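Local coordinates for protein pleckstrin homology domain-containing family A member 8 (Homo sapiens, PDB 5KDI) that binds simple glycosphingolipids through its GLTP-fold domain and probably carries them between membranes, at residues Thr112-Gly117 / Gln122-Asn127. The protein carries 2 engineered substitutions. Numbering follows the deposited sequence.
Sequences TEVKNG and QTALNN
E113 reaches across to A124 and N127 with two different parts of one side chain, a compact case of how helices that follow one another across a short turn are joined. The polar part is a carboxylate-amide pair. ND2 of N127 gives a hydrogen bond to E113 OE2, 3.2 Å between the two atoms, and a weak one to E113 OE1. It meets OE2 from above the carboxylate plane, 42° out of it. The carboxylate and amide planes stand 67° apart, so the two groups are far from coplanar. The E113 chain bends at chi2 (-99°), which turns its carboxylate over the next turn of the partner helix, where N127 lies one turn beyond A124.

The apolar part lies on the buried side of the contact. E113 CB rests on A124 CB at 3.7 Å, and the CA atoms of these two residues are just 5.5 Å apart, a spacing consistent with the small side chain of A124. V114 CG2 touches the same methyl more loosely, at 4.3 Å.

Backbone bonds end the first helix. N116 is the first residue to leave helical geometry, and G117, with positive phi, is the C-prime residue of a Schellman motif: G117 N bonds to V114 O, and E118 N to E113 O.

In the all-helical GLTP fold, the contact joins the end of helix 93-115 to helix 121-131. A124 also packs on F110, and the side chain of L125 touches the bound glycosphingolipid. T112 and K115 pack against L186 of helix 172-202, while L125 and N126 meet L149 of helix 139-150.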
ATOM      1  N   THR A 112       4.133  10.572  -3.472  1.00 20.37           N
ATOM      2  CA  THR A 112       3.840  12.024  -3.578  1.00 20.28           C
ATOM      3  C   THR A 112       5.114  12.843  -3.620  1.00 22.20           C
ATOM      4  O   THR A 112       5.214  13.736  -4.432  1.00 22.37           O
ATOM      5  CB  THR A 112       2.884  12.511  -2.446  1.00 19.74           C
ATOM      6  OG1 THR A 112       1.665  11.745  -2.488  1.00 22.50           O
ATOM      7  CG2 THR A 112       2.623  14.021  -2.476  1.00 25.60           C
ATOM      8  N   GLU A 113       6.102  12.537  -2.772  1.00 22.60           N
ATOM      9  CA  GLU A 113       7.400  13.225  -2.832  1.00 23.90           C
ATOM     10  C   GLU A 113       8.012  13.081  -4.221  1.00 23.44           C
ATOM     11  O   GLU A 113       8.501  14.051  -4.799  1.00 26.37           O
ATOM     12  CB  GLU A 113       8.378  12.652  -1.802  1.00 25.64           C
ATOM     13  CG  GLU A 113       8.102  13.031  -0.389  1.00 29.72           C
ATOM     14  CD  GLU A 113       8.949  14.190   0.132  1.00 41.78           C
ATOM     15  OE1 GLU A 113      10.048  14.535  -0.411  1.00 44.13           O
ATOM     16  OE2 GLU A 113       8.474  14.780   1.091  1.00 49.32           O
ATOM     17  N   VAL A 114       8.066  11.845  -4.710  1.00 23.83           N
ATOM     18  CA  VAL A 114       8.563  11.578  -6.084  1.00 24.39           C
ATOM     19  C   VAL A 114       7.809  12.334  -7.171  1.00 28.83           C
ATOM     20  O   VAL A 114       8.431  12.942  -8.041  1.00 30.75           O
ATOM     21  CB  VAL A 114       8.613  10.066  -6.430  1.00 24.39           C
ATOM     22  CG1 VAL A 114       9.106   9.918  -7.881  1.00 31.65           C
ATOM     23  CG2 VAL A 114       9.555   9.341  -5.427  1.00 27.96           C
ATOM     24  N   LYS A 115       6.492  12.321  -7.107  1.00 24.35           N
ATOM     25  CA  LYS A 115       5.656  13.021  -8.080  1.00 26.79           C
ATOM     26  C   LYS A 115       5.913  14.528  -8.081  1.00 27.17           C
ATOM     27  O   LYS A 115       5.807  15.160  -9.123  1.00 33.05           O
ATOM     28  CB  LYS A 115       4.185  12.781  -7.803  1.00 24.99           C
ATOM     29  CG  LYS A 115       3.243  13.421  -8.809  1.00 32.59           C
ATOM     30  CD  LYS A 115       1.803  13.380  -8.444  1.00 34.80           C
ATOM     31  CE  LYS A 115       0.948  14.335  -9.290  1.00 51.16           C
ATOM     32  NZ  LYS A 115       1.525  14.767 -10.595  1.00 55.44           N
ATOM     33  N   ASN A 116       6.202  15.093  -6.909  1.00 28.93           N
ATOM     34  CA  ASN A 116       6.400  16.521  -6.734  1.00 31.05           C
ATOM     35  C   ASN A 116       7.878  16.915  -7.015  1.00 29.53           C
ATOM     36  O   ASN A 116       8.307  18.042  -6.819  1.00 31.74           O
ATOM     37  CB  ASN A 116       5.968  16.975  -5.305  1.00 32.25           C
ATOM     38  CG  ASN A 116       4.472  16.898  -5.048  1.00 36.53           C
ATOM     39  OD1 ASN A 116       3.624  16.853  -5.976  1.00 47.00           O
ATOM     40  ND2 ASN A 116       4.122  16.874  -3.734  1.00 52.23           N
ATOM     41  N   GLY A 117       8.652  15.956  -7.505  1.00 30.41           N
ATOM     42  CA  GLY A 117       9.956  16.208  -8.071  1.00 31.29           C
ATOM     43  C   GLY A 117      11.148  15.869  -7.222  1.00 32.74           C
ATOM     44  O   GLY A 117      12.246  16.291  -7.541  1.00 38.41           O
ATOM     45  N   GLN A 122      16.211   8.299  -0.964  1.00 25.03           N
ATOM     46  CA  GLN A 122      16.325   8.286   0.493  1.00 27.54           C
ATOM     47  C   GLN A 122      15.587   9.421   1.188  1.00 27.41           C
ATOM     48  O   GLN A 122      14.863   9.197   2.197  1.00 26.02           O
ATOM     49  CB  GLN A 122      17.816   8.276   0.923  1.00 27.30           C
ATOM     50  CG  GLN A 122      18.507   7.012   0.615  1.00 30.44           C
ATOM     51  CD  GLN A 122      19.974   7.086   1.003  1.00 36.33           C
ATOM     52  OE1 GLN A 122      20.676   8.092   0.699  1.00 46.24           O
ATOM     53  NE2 GLN A 122      20.466   6.075   1.636  1.00 41.47           N
ATOM     54  N   THR A 123      15.708  10.619   0.626  1.00 26.28           N
ATOM     55  CA  THR A 123      14.988  11.787   1.185  1.00 25.57           C
ATOM     56  C   THR A 123      13.463  11.559   1.134  1.00 22.98           C
ATOM     57  O   THR A 123      12.748  11.799   2.110  1.00 23.77           O
ATOM     58  CB  THR A 123      15.403  13.106   0.510  1.00 30.87           C
ATOM     59  OG1 THR A 123      16.820  13.323   0.712  1.00 36.72           O
ATOM     60  CG2 THR A 123      14.588  14.325   1.070  1.00 35.59           C
ATOM     61  N   ALA A 124      12.984  11.112  -0.035  1.00 23.26           N
ATOM     62  CA  ALA A 124      11.589  10.851  -0.249  1.00 23.73           C
ATOM     63  C   ALA A 124      11.041   9.810   0.764  1.00 21.06           C
ATOM     64  O   ALA A 124       9.969  10.002   1.393  1.00 21.47           O
ATOM     65  CB  ALA A 124      11.318  10.422  -1.711  1.00 24.16           C
ATOM     66  N   LEU A 125      11.756   8.695   0.914  1.00 19.70           N
ATOM     67  CA  LEU A 125      11.386   7.608   1.823  1.00 19.65           C
ATOM     68  C   LEU A 125      11.400   8.062   3.253  1.00 20.02           C
ATOM     69  O   LEU A 125      10.432   7.833   3.998  1.00 21.22           O
ATOM     70  CB  LEU A 125      12.318   6.440   1.664  1.00 20.69           C
ATOM     71  CG  LEU A 125      12.196   5.574   0.403  1.00 21.73           C
ATOM     72  CD1 LEU A 125      13.453   4.696   0.250  1.00 24.94           C
ATOM     73  CD2 LEU A 125      10.881   4.753   0.397  1.00 20.47           C
ATOM     74  N   ASN A 126      12.436   8.787   3.651  1.00 21.65           N
ATOM     75  CA  ASN A 126      12.572   9.159   5.020  1.00 24.02           C
ATOM     76  C   ASN A 126      11.534  10.239   5.387  1.00 22.43           C
ATOM     77  O   ASN A 126      10.956  10.207   6.461  1.00 22.98           O
ATOM     78  CB  ASN A 126      13.988   9.673   5.305  1.00 28.85           C
ATOM     79  CG  ASN A 126      14.262   9.732   6.768  1.00 32.74           C
ATOM     80  OD1 ASN A 126      13.978   8.789   7.486  1.00 33.31           O
ATOM     81  ND2 ASN A 126      14.772  10.883   7.229  1.00 43.79           N
ATOM     82  N   ASN A 127      11.270  11.169   4.476  1.00 22.76           N
ATOM     83  CA  ASN A 127      10.228  12.177   4.733  1.00 22.98           C
ATOM     84  C   ASN A 127       8.876  11.503   4.942  1.00 22.61           C
ATOM     85  O   ASN A 127       8.125  11.788   5.930  1.00 26.19           O
ATOM     86  CB  ASN A 127      10.153  13.118   3.553  1.00 26.20           C
ATOM     87  CG  ASN A 127      11.288  14.204   3.564  1.00 34.80           C
ATOM     88  OD1 ASN A 127      12.109  14.301   4.501  1.00 34.65           O
ATOM     89  ND2 ASN A 127      11.295  15.059   2.517  1.00 32.34           N
TER